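Local atomic coordinates of UDP-N-Acetylenolpyruvylglucosamine Reductase (Thermus caldophilus, PDB entry 2GQU), a protein that probably uses FAD and NADPH to reduce UDP-N-acetylenolpyruvylglucosamine to UDP-N-acetylmuramate, a step in building the bacterial cell wall. Residues A[194-199]-A[233-238]. Residues are numbered along the deposited sequence; the frame is centred on the assembly and turned at random.
Sequences RKSAGC and GNFIVN. With EPU (uridine-diphosphate-2(N-acetylglucosaminyl) butyric acid), chain C.
Phe-235 lies against the turn at Gly-198 and Cys-199, where 194-199 runs roughly antiparallel to the edge strand 235-238 (end-to-end directions 162° apart) beside the active site of this MurB-family reductase. Direct backbone bonding is sparse: the one direct hydrogen bond between the segments runs from Asn-238 N to Lys-195 O, 3.0 Å. Further along, one water joins the two segments, accepting from Ala-197 N and donating to both Gly-198 O and Ile-236 O, so a water stands in for direct backbone pairing here. Where the segments draw together again, Cys-199 CA makes a CH···O contact of 3.4 Å with Asn-234 O. Within 194-199, Ser-196 OG accepts from Gly-198 N, an ST turn that braces the corner.

Packing centres on the Phe-235 ring. The Gly-198 to Cys-199 peptide passes over the rim of one face, Gly-198 CA reaching Phe-235 CE2 at 3.5 Å, while Ser-196 OG meets the ring edge near CD2. Cys-199 SG comes in obliquely, 46° off the ring normal and 4.8 Å from the centroid of the Phe-235 ring, in a sulfur-aromatic contact. An alanine in place of Phe-235 would take away the surface under this turn and is likely to leave Gly-198 and Cys-199 less firmly placed against the substrate.

Cys-199, the probable proton donor, also has Asn-234 beside it. With CG anti to the backbone N, the Asn-234 amide lies alongside the cysteine, while its ND2 donates to Phe-201 O. Both segments grip the bound EPU: Gly-233 N donates to EPU O4U on the uracil, and at the far end Cys-199 N donates to EPU O1E, an oxygen of the enolpyruvyl carboxylate, at 2.8 Å and 163°.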
loop_
_atom_site.group_PDB
_atom_site.type_symbol
_atom_site.label_atom_id
_atom_site.label_comp_id
_atom_site.label_asym_id
_atom_site.label_seq_id
_atom_site.Cartn_x
_atom_site.Cartn_y
_atom_site.Cartn_z
ATOM N N ARG A 194 -0.586 -14.333 -4.760
ATOM C CA ARG A 194 -1.921 -14.828 -4.442
ATOM C C ARG A 194 -2.580 -13.793 -3.537
ATOM O O ARG A 194 -2.058 -12.687 -3.383
ATOM C CB ARG A 194 -1.837 -16.185 -3.733
ATOM C CG ARG A 194 -0.935 -17.184 -4.420
ATOM C CD ARG A 194 -1.424 -18.602 -4.242
ATOM N NE ARG A 194 -1.229 -19.375 -5.465
ATOM C CZ ARG A 194 -1.370 -20.693 -5.556
ATOM N NH1 ARG A 194 -1.698 -21.411 -4.486
ATOM N NH2 ARG A 194 -1.169 -21.296 -6.717
ATOM N N LYS A 195 -3.715 -14.138 -2.937
ATOM C CA LYS A 195 -4.347 -13.243 -1.977
ATOM C C LYS A 195 -3.446 -13.117 -0.762
ATOM O O LYS A 195 -3.199 -14.094 -0.052
ATOM C CB LYS A 195 -5.756 -13.719 -1.598
ATOM C CG LYS A 195 -6.794 -13.453 -2.681
ATOM C CD LYS A 195 -8.190 -13.742 -2.177
ATOM C CE LYS A 195 -9.244 -13.440 -3.231
ATOM N NZ LYS A 195 -10.597 -13.290 -2.610
ATOM N N SER A 196 -2.922 -11.908 -0.571
ATOM C CA SER A 196 -1.983 -11.588 0.508
ATOM C C SER A 196 -1.980 -10.078 0.682
ATOM O O SER A 196 -2.540 -9.351 -0.154
ATOM C CB SER A 196 -0.562 -12.075 0.173
ATOM O OG SER A 196 0.179 -11.107 -0.586
ATOM N N ALA A 197 -1.381 -9.605 1.771
ATOM C CA ALA A 197 -1.124 -8.168 1.926
ATOM C C ALA A 197 0.387 -7.980 2.003
ATOM O O ALA A 197 0.900 -7.179 2.787
ATOM C CB ALA A 197 -1.815 -7.603 3.150
ATOM N N GLY A 198 1.088 -8.726 1.154
ATOM C CA GLY A 198 2.540 -8.617 1.064
ATOM C C GLY A 198 3.194 -9.120 2.334
ATOM O O GLY A 198 2.696 -10.068 2.954
ATOM N N CYS A 199 4.298 -8.490 2.730
ATOM C CA CYS A 199 4.994 -8.895 3.947
ATOM C C CYS A 199 4.201 -8.517 5.185
ATOM O O CYS A 199 3.893 -7.348 5.385
ATOM C CB CYS A 199 6.375 -8.259 4.020
ATOM S SG CYS A 199 7.558 -9.111 3.000
ATOM N N GLY A 233 8.202 -16.897 3.805
ATOM C CA GLY A 233 7.741 -16.960 5.186
ATOM C C GLY A 233 7.039 -15.718 5.695
ATOM O O GLY A 233 6.248 -15.789 6.627
ATOM N N ASN A 234 7.335 -14.573 5.086
ATOM C CA ASN A 234 6.720 -13.317 5.528
ATOM C C ASN A 234 5.381 -13.051 4.840
ATOM O O ASN A 234 4.741 -12.037 5.092
ATOM C CB ASN A 234 7.701 -12.135 5.347
ATOM C CG ASN A 234 7.478 -11.015 6.364
ATOM O OD1 ASN A 234 6.623 -11.107 7.252
ATOM N ND2 ASN A 234 8.272 -9.942 6.242
ATOM N N PHE A 235 4.936 -13.970 3.989
ATOM C CA PHE A 235 3.651 -13.800 3.339
ATOM C C PHE A 235 2.641 -14.712 4.012
ATOM O O PHE A 235 2.791 -15.931 3.982
ATOM C CB PHE A 235 3.732 -14.112 1.844
ATOM C CG PHE A 235 4.327 -13.001 1.017
ATOM C CD1 PHE A 235 5.681 -12.690 1.104
ATOM C CD2 PHE A 235 3.531 -12.273 0.153
ATOM C CE1 PHE A 235 6.229 -11.658 0.338
ATOM C CE2 PHE A 235 4.069 -11.239 -0.630
ATOM C CZ PHE A 235 5.427 -10.940 -0.534
ATOM N N ILE A 236 1.647 -14.112 4.655
ATOM C CA ILE A 236 0.480 -14.865 5.089
ATOM C C ILE A 236 -0.513 -14.749 3.969
ATOM O O ILE A 236 -0.813 -13.635 3.501
ATOM C CB ILE A 236 -0.116 -14.335 6.399
ATOM C CG1 ILE A 236 0.795 -14.705 7.571
ATOM C CG2 ILE A 236 -1.550 -14.888 6.609
ATOM C CD1 ILE A 236 0.497 -13.936 8.856
ATOM N N VAL A 237 -1.009 -15.900 3.521
ATOM C CA VAL A 237 -1.917 -15.939 2.383
ATOM C C VAL A 237 -3.339 -16.408 2.777
ATOM O O VAL A 237 -3.532 -17.116 3.781
ATOM C CB VAL A 237 -1.315 -16.763 1.197
ATOM C CG1 VAL A 237 0.000 -16.143 0.718
ATOM C CG2 VAL A 237 -1.101 -18.227 1.585
ATOM N N ASN A 238 -4.323 -15.965 1.997
ATOM C CA ASN A 238 -5.725 -16.342 2.160
ATOM C C ASN A 238 -6.052 -17.399 1.103
ATOM O O ASN A 238 -6.087 -17.106 -0.095
ATOM C CB ASN A 238 -6.604 -15.080 1.988
ATOM C CG ASN A 238 -8.107 -15.319 2.237
ATOM O OD1 ASN A 238 -8.900 -14.358 2.286
ATOM N ND2 ASN A 238 -8.508 -16.575 2.385
HETATM N N1U EPU C . 14.152 -16.197 1.846
HETATM C C2U EPU C . 14.151 -17.388 2.610
HETATM N N3U EPU C . 13.012 -17.863 3.121
HETATM C C4U EPU C . 11.852 -17.194 3.014
HETATM C C5U EPU C . 11.783 -15.977 2.349
HETATM C C6U EPU C . 12.944 -15.444 1.809
HETATM O O2U EPU C . 15.198 -18.059 2.718
HETATM O O4U EPU C . 10.819 -17.678 3.513
HETATM C C1D EPU C . 15.412 -15.466 1.678
HETATM C C2D EPU C . 15.443 -15.151 0.190
HETATM O O2D EPU C . 15.901 -16.274 -0.577
HETATM C C3D EPU C . 16.375 -13.968 0.108
HETATM C C4D EPU C . 16.328 -13.342 1.499
HETATM O O4D EPU C . 15.593 -14.225 2.357
HETATM O O3D EPU C . 17.689 -14.458 -0.180
HETATM C C5D EPU C . 15.617 -11.995 1.451
HETATM O O5D EPU C . 14.315 -12.222 0.911
HETATM P PA EPU C . 13.636 -11.143 -0.072
HETATM O O1A EPU C . 14.592 -10.827 -1.196
HETATM O O2A EPU C . 12.228 -11.580 -0.402
HETATM O O3A EPU C . 13.553 -9.822 0.859
HETATM P PB EPU C . 12.722 -9.615 2.236
HETATM O O1B EPU C . 13.640 -8.885 3.190
HETATM O O2B EPU C . 12.035 -10.890 2.684
HETATM C C1 EPU C . 11.921 -7.243 1.483
HETATM C C2 EPU C . 10.683 -6.371 1.625
HETATM C C3 EPU C . 9.701 -6.685 0.514
HETATM C C4 EPU C . 10.374 -6.341 -0.814
HETATM C C5 EPU C . 11.660 -7.165 -0.981
HETATM C C6 EPU C . 12.481 -6.698 -2.182
HETATM C C7 EPU C . 10.549 -5.485 3.839
HETATM C C8 EPU C . 9.957 -5.521 5.201
HETATM N N2 EPU C . 10.137 -6.432 2.977
HETATM O O1 EPU C . 11.576 -8.603 1.734
HETATM O O3 EPU C . 8.594 -5.832 0.720
HETATM O O4 EPU C . 9.490 -6.580 -1.911
HETATM O O5 EPU C . 12.495 -7.063 0.180
HETATM O O6 EPU C . 13.270 -5.551 -1.804
HETATM O O7 EPU C . 11.363 -4.625 3.543
HETATM C C1E EPU C . 6.343 -5.748 1.571
HETATM O O1E EPU C . 5.153 -6.106 1.640
HETATM O O2E EPU C . 6.817 -4.780 2.214
HETATM C C2E EPU C . 7.276 -6.421 0.694
HETATM C C3E EPU C . 6.947 -7.452 -0.083
HETATM O O HOH W 1 0.212 -11.085 3.438
#